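Long-range contacts in response regulator receiver modulated diguanylate cyclase with PAS/PAC sensor (Desulfovibrio desulfuricans subsp. desulfuricans, PDB 3CG0), which probably synthesises the second messenger cyclic di-GMP from GTP under the control of a phosphorylatable receiver domain, the part of the protein present here: residues Val12-Asp17 with Tyr34-Val39; Val60-Cys65 with Ile85-Ser90. All blocks are in the same frame, centred on the assembly; numbering follows the deposited sequence.

Contact 1 (Val12-Asp17 with Tyr34-Val39); sequences VLIVED and YDVLGV
V12 and I14 join V36 and V39 in a parallel pairing of two beta strands, strand 11-15 and its neighbour 35-40, one of the two outermost strands of the five-stranded sheet. The V12 backbone is held from both ends: its N donates to D35 O at 2.9 Å, and its O receives L37 N. Two residues further along, I14 N reaches G38 O at 3.0 Å. L37 and G38 thus stand opposite L13 alone, a beta bulge in the edge strand, and L37 has a helix-like backbone there. The two strands are the ends of a beta-alpha-beta crossover through helix 19-32 in the CheY-like receiver fold. On the face turned to that helix, V12 CG2, anti to its carbonyl carbon, meets Y34 CB at 3.9 Å and approaches the tyrosine ring obliquely. I14 and V39 run side by side, with I14 CD1 4.0 Å from V39 CG2, while the same CD1 lies 4.3 Å from V36 CG2. L29 of the helix packs on V12, and R26 touches both V36 and V39. Across the sheet, L13 and L37 both meet L53 of helix 43-53.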
loop_
_atom_site.group_PDB
_atom_site.type_symbol
_atom_site.label_atom_id
_atom_site.label_comp_id
_atom_site.label_asym_id
_atom_site.label_seq_id
_atom_site.Cartn_x
_atom_site.Cartn_y
_atom_site.Cartn_z
ATOM N N VAL C 12 -3.991 17.959 21.216
ATOM C CA VAL C 12 -2.872 17.677 22.102
ATOM C C VAL C 12 -3.269 17.884 23.577
ATOM O O VAL C 12 -3.885 18.881 23.927
ATOM C CB VAL C 12 -1.632 18.532 21.705
ATOM C CG1 VAL C 12 -0.421 18.182 22.544
ATOM C CG2 VAL C 12 -1.295 18.344 20.198
ATOM N N LEU C 13 -2.923 16.924 24.425
ATOM C CA LEU C 13 -3.165 17.023 25.863
ATOM C C LEU C 13 -1.805 17.115 26.562
ATOM O O LEU C 13 -0.917 16.321 26.269
ATOM C CB LEU C 13 -3.974 15.804 26.311
ATOM C CG LEU C 13 -4.293 15.452 27.767
ATOM C CD1 LEU C 13 -5.668 14.818 27.843
ATOM C CD2 LEU C 13 -3.273 14.506 28.349
ATOM N N ILE C 14 -1.630 18.099 27.449
ATOM C CA ILE C 14 -0.339 18.335 28.110
ATOM C C ILE C 14 -0.440 17.991 29.599
ATOM O O ILE C 14 -1.383 18.392 30.272
ATOM C CB ILE C 14 0.130 19.797 27.970
ATOM C CG1 ILE C 14 0.264 20.204 26.499
ATOM C CG2 ILE C 14 1.462 20.023 28.682
ATOM C CD1 ILE C 14 0.635 21.675 26.315
ATOM N N VAL C 15 0.515 17.211 30.087
ATOM C CA VAL C 15 0.616 16.885 31.499
ATOM C C VAL C 15 1.980 17.384 31.961
ATOM O O VAL C 15 3.008 16.811 31.604
ATOM C CB VAL C 15 0.506 15.374 31.755
ATOM C CG1 VAL C 15 0.234 15.105 33.231
ATOM C CG2 VAL C 15 -0.585 14.766 30.927
ATOM N N GLU C 16 1.984 18.459 32.749
ATOM C CA GLU C 16 3.206 19.187 33.047
ATOM C C GLU C 16 3.047 19.943 34.355
ATOM O O GLU C 16 2.080 20.695 34.518
ATOM C CB GLU C 16 3.493 20.163 31.905
ATOM C CG GLU C 16 4.594 21.167 32.170
ATOM C CD GLU C 16 5.970 20.547 32.101
ATOM O OE1 GLU C 16 6.293 19.930 31.059
ATOM O OE2 GLU C 16 6.727 20.688 33.084
ATOM N N ASP C 17 3.995 19.747 35.276
ATOM C CA ASP C 17 3.942 20.374 36.607
ATOM C C ASP C 17 4.391 21.843 36.577
ATOM O O ASP C 17 3.745 22.699 37.177
ATOM C CB ASP C 17 4.780 19.576 37.621
ATOM C CG ASP C 17 4.027 19.286 38.925
ATOM O OD1 ASP C 17 3.211 20.126 39.375
ATOM O OD2 ASP C 17 4.262 18.206 39.505
ATOM N N TYR C 34 -1.698 23.214 16.086
ATOM C CA TYR C 34 -2.369 22.196 16.893
ATOM C C TYR C 34 -3.374 22.790 17.865
ATOM O O TYR C 34 -3.177 23.875 18.395
ATOM C CB TYR C 34 -1.351 21.367 17.689
ATOM C CG TYR C 34 -0.343 20.624 16.847
ATOM C CD1 TYR C 34 -0.715 19.506 16.100
ATOM C CD2 TYR C 34 0.991 21.024 16.817
ATOM C CE1 TYR C 34 0.214 18.823 15.320
ATOM C CE2 TYR C 34 1.925 20.345 16.053
ATOM C CZ TYR C 34 1.531 19.245 15.310
ATOM O OH TYR C 34 2.458 18.580 14.553
ATOM N N ASP C 35 -4.458 22.065 18.092
ATOM C CA ASP C 35 -5.415 22.443 19.113
ATOM C C ASP C 35 -4.962 21.813 20.430
ATOM O O ASP C 35 -4.825 20.596 20.515
ATOM C CB ASP C 35 -6.808 21.940 18.716
ATOM C CG ASP C 35 -7.926 22.506 19.588
ATOM O OD1 ASP C 35 -7.682 23.395 20.435
ATOM O OD2 ASP C 35 -9.074 22.047 19.417
ATOM N N VAL C 36 -4.694 22.629 21.448
ATOM C CA VAL C 36 -4.447 22.064 22.782
ATOM C C VAL C 36 -5.716 22.008 23.624
ATOM O O VAL C 36 -6.365 23.019 23.917
ATOM C CB VAL C 36 -3.129 22.570 23.500
ATOM C CG1 VAL C 36 -2.482 23.727 22.765
ATOM C CG2 VAL C 36 -3.315 22.815 25.016
ATOM N N LEU C 37 -6.070 20.779 23.962
ATOM C CA LEU C 37 -7.363 20.439 24.521
ATOM C C LEU C 37 -7.398 20.591 26.038
ATOM O O LEU C 37 -8.442 20.909 26.616
ATOM C CB LEU C 37 -7.706 18.998 24.128
ATOM C CG LEU C 37 -8.471 18.662 22.834
ATOM C CD1 LEU C 37 -8.239 19.620 21.675
ATOM C CD2 LEU C 37 -8.084 17.284 22.397
ATOM N N GLY C 38 -6.267 20.338 26.684
ATOM C CA GLY C 38 -6.179 20.470 28.130
ATOM C C GLY C 38 -4.756 20.530 28.610
ATOM O O GLY C 38 -3.850 20.008 27.957
ATOM N N VAL C 39 -4.558 21.199 29.745
ATOM C CA VAL C 39 -3.257 21.251 30.406
ATOM C C VAL C 39 -3.461 20.866 31.877
ATOM O O VAL C 39 -4.291 21.463 32.579
ATOM C CB VAL C 39 -2.562 22.620 30.271
ATOM C CG1 VAL C 39 -1.241 22.632 31.037
ATOM C CG2 VAL C 39 -2.276 22.938 28.806
#

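Contact 2 (Val60-Cys65 with Ile85-Ser90); sequences VDIMLC and IIFITS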
loop_
_atom_site.group_PDB
_atom_site.type_symbol
_atom_site.label_atom_id
_atom_site.label_comp_id
_atom_site.label_asym_id
_atom_site.label_seq_id
_atom_site.Cartn_x
_atom_site.Cartn_y
_atom_site.Cartn_z
ATOM N N VAL C 60 3.705 14.237 28.106
ATOM C CA VAL C 60 3.779 13.973 29.551
ATOM C C VAL C 60 5.160 14.335 30.077
ATOM O O VAL C 60 6.181 13.976 29.462
ATOM C CB VAL C 60 3.438 12.484 29.893
ATOM C CG1 VAL C 60 3.490 12.224 31.414
ATOM C CG2 VAL C 60 2.051 12.101 29.381
ATOM N N ASP C 61 5.215 15.056 31.200
ATOM C CA ASP C 61 6.516 15.285 31.818
ATOM C C ASP C 61 6.906 14.043 32.576
ATOM O O ASP C 61 6.173 13.584 33.466
ATOM C CB ASP C 61 6.563 16.511 32.726
ATOM C CG ASP C 61 7.979 17.065 32.870
ATOM O OD1 ASP C 61 8.875 16.345 33.366
ATOM O OD2 ASP C 61 8.214 18.217 32.457
ATOM N N ILE C 62 8.065 13.499 32.214
ATOM C CA ILE C 62 8.540 12.243 32.776
ATOM C C ILE C 62 8.782 12.374 34.278
ATOM O O ILE C 62 8.673 11.399 35.014
ATOM C CB ILE C 62 9.796 11.709 32.008
ATOM C CG1 ILE C 62 9.993 10.205 32.246
ATOM C CG2 ILE C 62 11.079 12.527 32.321
ATOM C CD1 ILE C 62 10.801 9.526 31.154
ATOM N N MET C 63 9.032 13.608 34.716
ATOM C CA MET C 63 9.457 13.906 36.076
ATOM C C MET C 63 8.340 14.368 37.016
ATOM O O MET C 63 8.639 14.864 38.108
ATOM C CB MET C 63 10.605 14.929 36.045
ATOM C CG MET C 63 11.947 14.400 36.572
ATOM S SD MET C 63 12.717 13.035 35.667
ATOM C CE MET C 63 13.252 12.028 37.046
ATOM N N LEU C 64 7.090 14.207 36.591
ATOM C CA LEU C 64 5.944 14.513 37.435
ATOM C C LEU C 64 6.030 13.783 38.771
ATOM O O LEU C 64 6.511 12.652 38.843
ATOM C CB LEU C 64 4.640 14.151 36.721
ATOM C CG LEU C 64 3.922 15.293 35.999
ATOM C CD1 LEU C 64 2.527 14.864 35.570
ATOM C CD2 LEU C 64 3.859 16.531 36.881
ATOM N N CYS C 65 5.559 14.439 39.825
ATOM C CA CYS C 65 5.435 13.808 41.136
ATOM C C CYS C 65 4.047 14.078 41.713
ATOM O O CYS C 65 3.270 14.859 41.151
ATOM C CB CYS C 65 6.561 14.261 42.090
ATOM S SG CYS C 65 6.438 15.949 42.803
ATOM N N ILE C 85 2.259 8.543 23.207
ATOM C CA ILE C 85 2.911 9.279 24.260
ATOM C C ILE C 85 4.255 9.794 23.799
ATOM O O ILE C 85 5.078 9.025 23.299
ATOM C CB ILE C 85 3.166 8.366 25.490
ATOM C CG1 ILE C 85 1.840 7.805 26.034
ATOM C CG2 ILE C 85 3.939 9.124 26.572
ATOM C CD1 ILE C 85 0.745 8.859 26.281
ATOM N N ILE C 86 4.475 11.089 23.986
ATOM C CA ILE C 86 5.821 11.633 23.934
ATOM C C ILE C 86 6.143 12.129 25.326
ATOM O O ILE C 86 5.345 12.854 25.927
ATOM C CB ILE C 86 5.940 12.777 22.914
ATOM C CG1 ILE C 86 5.400 12.313 21.560
ATOM C CG2 ILE C 86 7.398 13.282 22.815
ATOM C CD1 ILE C 86 5.558 13.317 20.458
ATOM N N PHE C 87 7.282 11.700 25.869
ATOM C CA PHE C 87 7.690 12.181 27.182
ATOM C C PHE C 87 8.457 13.469 27.045
ATOM O O PHE C 87 9.292 13.609 26.164
ATOM C CB PHE C 87 8.558 11.175 27.926
ATOM C CG PHE C 87 7.790 10.079 28.592
ATOM C CD1 PHE C 87 6.954 10.339 29.680
ATOM C CD2 PHE C 87 7.950 8.769 28.166
ATOM C CE1 PHE C 87 6.276 9.320 30.288
ATOM C CE2 PHE C 87 7.267 7.730 28.777
ATOM C CZ PHE C 87 6.428 8.000 29.829
ATOM N N ILE C 88 8.159 14.406 27.930
ATOM C CA ILE C 88 8.924 15.642 28.061
ATOM C C ILE C 88 9.944 15.434 29.175
ATOM O O ILE C 88 9.580 15.084 30.302
ATOM C CB ILE C 88 7.998 16.848 28.365
ATOM C CG1 ILE C 88 6.873 16.958 27.316
ATOM C CG2 ILE C 88 8.800 18.130 28.472
ATOM C CD1 ILE C 88 7.358 17.119 25.858
ATOM N N THR C 89 11.222 15.619 28.859
ATOM C CA THR C 89 12.283 15.262 29.798
ATOM C C THR C 89 13.134 16.451 30.238
ATOM O O THR C 89 13.227 17.461 29.538
ATOM C CB THR C 89 13.242 14.176 29.230
ATOM O OG1 THR C 89 14.032 14.732 28.174
ATOM C CG2 THR C 89 12.485 12.968 28.718
ATOM N N SER C 90 13.746 16.322 31.410
ATOM C CA SER C 90 14.819 17.219 31.822
ATOM C C SER C 90 15.946 16.451 32.506
ATOM O O SER C 90 17.109 16.566 32.121
ATOM C CB SER C 90 14.281 18.305 32.754
ATOM O OG SER C 90 13.570 17.737 33.841
#
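I62 lays its CD1 methyl over one face of the F87 ring, 4.2 Å from the centroid and 18° off the normal, a CH-pi contact in which the two side chains cross at about a right angle. With CG1 anti to the backbone N (chi1 -160°), the isoleucine arm is sent over the ring, whereas its other branch, CG2, runs alongside T89 and stops 3.9 Å from T89 CG2. I85 CG2 sits over the centre of the opposite ring face, 4.1 Å above the plane, so the phenyl group is sandwiched between aliphatic carbons. V60 O lies at the ring's edge, 3.7 Å from F87 CD1, and V60 CB flanks the same carbon.

Beneath these side chains the strands pair in parallel: V60 N donates to I86 O, V60 O accepts from I88 N, and I62 N reaches I88 O at 2.9 Å. D61 is the predicted phosphorylation site of this receiver domain, unmodified here. Its OD1 uses the anti lone pair to accept M63 N at 3.1 Å, an Asx turn within the type I turn from D61 to L64 that leads the chain away from the sheet. The I88 side chain crosses that of D61 at about a right angle, its CG2 4.0 Å from D61 OD2.

Helix 70-80 places A74 against V60, I85 and F87; helix 94-101 brings A100 to I62 and F87 and F97 to I62 and T89, while Y108 of strand 107-110 meets I62 and T89.

Overall arrangement
Both contacts pair the ends of a beta-alpha-beta unit in one parallel sheet, but contact 1 lies at its margin and is partly buried, whereas contact 2 is central and its touching residues are all buried. Aliphatic groups and a bulge mark the edge pairing; an aromatic ring packed on both faces marks the inner one. Strands 11-15 and 57-61 are neighbours and connect the two contacts, probably through a hydrogen bond of V15 O with D61 N. Just past the end of strand 11-15, E16 OE1 lies 2.9 Å from D61 OD2, a close approach of like charges, and K111 makes a long, weak ion pair with each residue, consistent with the acidic phosphorylation site of receiver domains.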